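Local coordinates for protein-tyrosine-phosphatase (Shewanella sp., PDB 2Z72) that probably removes phosphate from phosphotyrosine by hydrolysis at a two-zinc site of the calcineurin-like phosphoesterase kind, and stays active in the cold, at residues 177-180 with 181-184; 233-236 with 237-240. One frame throughout, in Å; residues are numbered along the deposited sequence. Where two conformers were deposited one is given.

Contact 1: residues 177-180 with 181-184; sequences YNKL and YSAD. Unlike the reference sequence in segment 181-184: Ser182 (reference Gly).
The backbone from Tyr177 to Tyr181 winds through a 3-10-like turn closed by two successive i to i+3 bonds, which brings Tyr181 back beside Tyr177. Leu180 N reaches Tyr177 O, and Tyr181 N gives a hydrogen bond to Asn178 O at 3.2 Å, coming in from well above the plane of that carbonyl. After Tyr181 the chain leaves the turn and extends through Ser182.

The two tyrosine rings make an edge-to-face (T-shaped) pair, planes at 60° and centroids 5.2 Å apart. Tyr181 presents its edge: CE2 sits over one face of the Tyr177 ring, displaced toward the rim and 3.6 Å from Tyr177 CZ. With CG of Tyr177 swung anti to its own N (chi1 -170°), the ring is carried along the turn to meet it. Phe116 lies edge-to-face with Tyr181 and also touches Tyr177, while helices 122-138 and 149-156 pack on both tyrosines, so the pair is buried. Tyr181 OH is hydrogen-bonded to Asn123.

At the other end of the turn a water donates to Lys179 O. A second water ties the hydroxyls, 2.6 Å from Tyr177 OH and donating to Tyr181 OH at 2.8 Å.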
# COMPACT_ATOMS: atom_id res chain seq x y z
N TYR A 177 -9.82 15.17 7.60
CA TYR A 177 -8.67 14.40 7.17
C TYR A 177 -8.87 13.75 5.81
O TYR A 177 -7.94 13.68 5.02
CB TYR A 177 -8.38 13.33 8.21
CG TYR A 177 -7.09 12.59 8.07
CD1 TYR A 177 -7.08 11.28 7.55
CD2 TYR A 177 -5.86 13.08 8.47
CE1 TYR A 177 -5.90 10.57 7.41
CE2 TYR A 177 -4.70 12.39 8.36
CZ TYR A 177 -4.72 11.11 7.82
OH TYR A 177 -3.61 10.35 7.72
N ASN A 178 -10.07 13.29 5.52
CA ASN A 178 -10.34 12.75 4.18
C ASN A 178 -10.09 13.77 3.10
O ASN A 178 -9.69 13.39 1.97
CB ASN A 178 -11.75 12.19 4.14
CG ASN A 178 -12.83 13.15 4.52
OD1 ASN A 178 -12.78 13.62 5.68
ND2 ASN A 178 -13.79 13.46 3.68
N LYS A 179 -10.33 15.02 3.36
CA LYS A 179 -10.12 16.09 2.35
C LYS A 179 -8.69 16.51 2.26
O LYS A 179 -8.28 17.29 1.38
CB LYS A 179 -11.08 17.22 2.64
CG LYS A 179 -12.51 16.85 2.42
CD LYS A 179 -12.80 16.57 0.95
CE LYS A 179 -14.33 16.43 0.78
NZ LYS A 179 -14.62 15.68 -0.48
N LEU A 180 -7.80 16.04 3.14
CA LEU A 180 -6.38 16.20 2.95
C LEU A 180 -5.82 15.22 1.95
O LEU A 180 -4.66 15.35 1.56
CB LEU A 180 -5.66 16.09 4.30
CG LEU A 180 -5.99 17.14 5.35
CD1 LEU A 180 -5.25 16.88 6.65
CD2 LEU A 180 -5.61 18.53 4.83
N TYR A 181 -6.64 14.29 1.51
CA TYR A 181 -6.26 13.24 0.54
C TYR A 181 -7.30 13.08 -0.55
O TYR A 181 -7.45 12.01 -1.14
CB TYR A 181 -6.03 11.87 1.26
CG TYR A 181 -4.91 12.02 2.29
CD1 TYR A 181 -3.58 12.04 1.87
CD2 TYR A 181 -5.13 12.22 3.63
CE1 TYR A 181 -2.54 12.22 2.76
CE2 TYR A 181 -4.14 12.40 4.53
CZ TYR A 181 -2.83 12.39 4.11
OH TYR A 181 -1.82 12.55 5.02
N SER A 182 -8.05 14.15 -0.81
CA SER A 182 -9.11 14.14 -1.83
C SER A 182 -8.54 14.19 -3.23
O SER A 182 -7.32 14.27 -3.47
CB SER A 182 -10.05 15.31 -1.52
OG SER A 182 -9.32 16.51 -1.74
N ALA A 183 -9.45 14.16 -4.21
CA ALA A 183 -9.03 14.17 -5.61
C ALA A 183 -8.37 15.44 -6.07
O ALA A 183 -7.79 15.50 -7.17
CB ALA A 183 -10.25 13.89 -6.48
N ASP A 184 -8.41 16.51 -5.28
CA ASP A 184 -7.74 17.75 -5.57
C ASP A 184 -6.26 17.73 -5.13
O ASP A 184 -5.53 18.67 -5.42
CB ASP A 184 -8.40 18.96 -4.86
CG ASP A 184 -8.51 18.76 -3.37
OD1 ASP A 184 -8.14 19.66 -2.59
OD2 ASP A 184 -9.01 17.70 -2.91
O HOH W 1 -1.41 11.76 7.64
O HOH W 2 -8.92 19.66 -0.01

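Contact 2: residues 233-236 with 237-240; sequences DASK and KSLK
Leu239 lays its CD2 methyl against CB of Ala234, 3.8 Å away, while its CG rests 3.4 Å from Ser235 O. A chi1 of -69° turns the isobutyl group back toward the residues that lead into the helix. This is the start of helix 236-241, and Ser235 is its N-cap: Ser235 OG accepts from Ser238 N at 3.0 Å, with an N-H...O angle of 159°. The hydroxyl thereby supplies an acceptor to an amide of the first turn. A water accepts from Ser235 N and hydrogen-bonds Ser238 OG, bridging the residue before the helix to its first turn. The regular i to i+4 bonds begin at once, Leu239 N to Ser235 O and Lys240 N to Lys236 O, both 2.9 Å.

On another side of the turn Lys236 and Lys240 run side by side, pointing the same way, with Lys236 CE 3.8 Å from Lys240 CE. Their ammonium groups stay 4.8 Å apart, Lys236 NZ to Lys240 NZ; a water accepts from Lys236 NZ and, weakly, from Lys240 NZ, which probably eases the like charges. Lys240 also makes a cation-pi contact with Phe250.

Leu239 packs on Leu245 and Phe249 as well. Cutting it back to an alanine is likely to take the CD2 methyl away from Ala234 CB and open a gap toward helix 243-249. Lys240 O is hydrogen-bonded to Asn246 ND2, so this short, largely exposed helix, reached by a loop from helix 221-231, is held to helix 243-249 through Leu239 and that bond.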
# COMPACT_ATOMS: atom_id res chain seq x y z
N ASP A 233 -14.84 7.21 -3.68
CA ASP A 233 -15.47 8.47 -3.29
C ASP A 233 -16.99 8.40 -3.25
O ASP A 233 -17.68 9.43 -3.12
CB ASP A 233 -15.06 9.59 -4.28
CG ASP A 233 -13.61 9.91 -4.26
OD1 ASP A 233 -13.16 10.42 -3.21
OD2 ASP A 233 -12.88 9.71 -5.24
N ALA A 234 -17.55 7.21 -3.36
CA ALA A 234 -19.01 7.10 -3.22
C ALA A 234 -19.36 7.24 -1.74
O ALA A 234 -18.60 7.00 -0.79
CB ALA A 234 -19.56 5.81 -3.81
N SER A 235 -20.63 7.66 -1.50
CA SER A 235 -21.12 7.60 -0.13
C SER A 235 -21.24 6.18 0.39
O SER A 235 -21.44 5.26 -0.36
CB SER A 235 -22.51 8.26 -0.00
OG SER A 235 -23.48 7.49 -0.71
N LYS A 236 -21.14 6.09 1.73
CA LYS A 236 -21.42 4.80 2.38
C LYS A 236 -22.79 4.27 1.98
O LYS A 236 -22.83 3.06 1.75
CB LYS A 236 -21.36 4.89 3.91
CG LYS A 236 -21.33 3.53 4.62
CD LYS A 236 -21.47 3.69 6.13
CE LYS A 236 -21.34 2.41 6.89
NZ LYS A 236 -19.93 2.07 7.28
N LYS A 237 -23.80 5.13 1.94
CA LYS A 237 -25.14 4.66 1.54
C LYS A 237 -25.07 4.01 0.19
O LYS A 237 -25.62 2.94 -0.05
CB LYS A 237 -26.14 5.82 1.50
CG LYS A 237 -27.46 5.56 0.81
CD LYS A 237 -28.29 6.86 0.76
CE LYS A 237 -29.64 6.54 0.09
NZ LYS A 237 -30.59 6.00 1.13
N SER A 238 -24.41 4.68 -0.77
CA SER A 238 -24.36 4.12 -2.12
C SER A 238 -23.59 2.81 -2.16
O SER A 238 -23.98 1.89 -2.87
CB SER A 238 -23.72 5.08 -3.15
OG SER A 238 -24.51 6.29 -3.25
N LEU A 239 -22.47 2.78 -1.41
CA LEU A 239 -21.64 1.56 -1.40
C LEU A 239 -22.43 0.38 -0.85
O LEU A 239 -22.37 -0.72 -1.31
CB LEU A 239 -20.35 1.78 -0.60
CG LEU A 239 -19.33 2.72 -1.19
CD1 LEU A 239 -18.12 2.91 -0.32
CD2 LEU A 239 -18.82 2.26 -2.55
N LYS A 240 -23.19 0.65 0.22
CA LYS A 240 -23.96 -0.35 0.89
C LYS A 240 -25.14 -0.79 0.02
O LYS A 240 -25.51 -1.96 0.04
CB LYS A 240 -24.47 0.12 2.25
CG LYS A 240 -23.38 0.30 3.30
CD LYS A 240 -22.97 -1.04 3.90
CE LYS A 240 -21.85 -0.84 4.95
NZ LYS A 240 -21.46 -2.11 5.62
O HOH W 3 -22.62 8.23 -3.65
O HOH W 4 -18.88 -0.65 7.21

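From the N terminus, contact 1 comes first, in the loop that joins helix 166-172 to helix 186-192, where it closes a local turn. The chain then passes through strands 197-200 and 203-206 and helices 212-216 and 221-231 before contact 2 caps the start of helix 236-241. The two are in series, neither nested nor crossed, and both belong to the calcineurin-like phosphoesterase part of the chain. The centres of contact 1 and contact 2 are about 17 Å apart. Arg192, at the end of helix 186-192, links the regions: it hydrogen-bonds Tyr181 O and, in the conformer given, forms a salt bridge with Asp233. Contact 1 also holds its loop against helix 166-172, which precedes it.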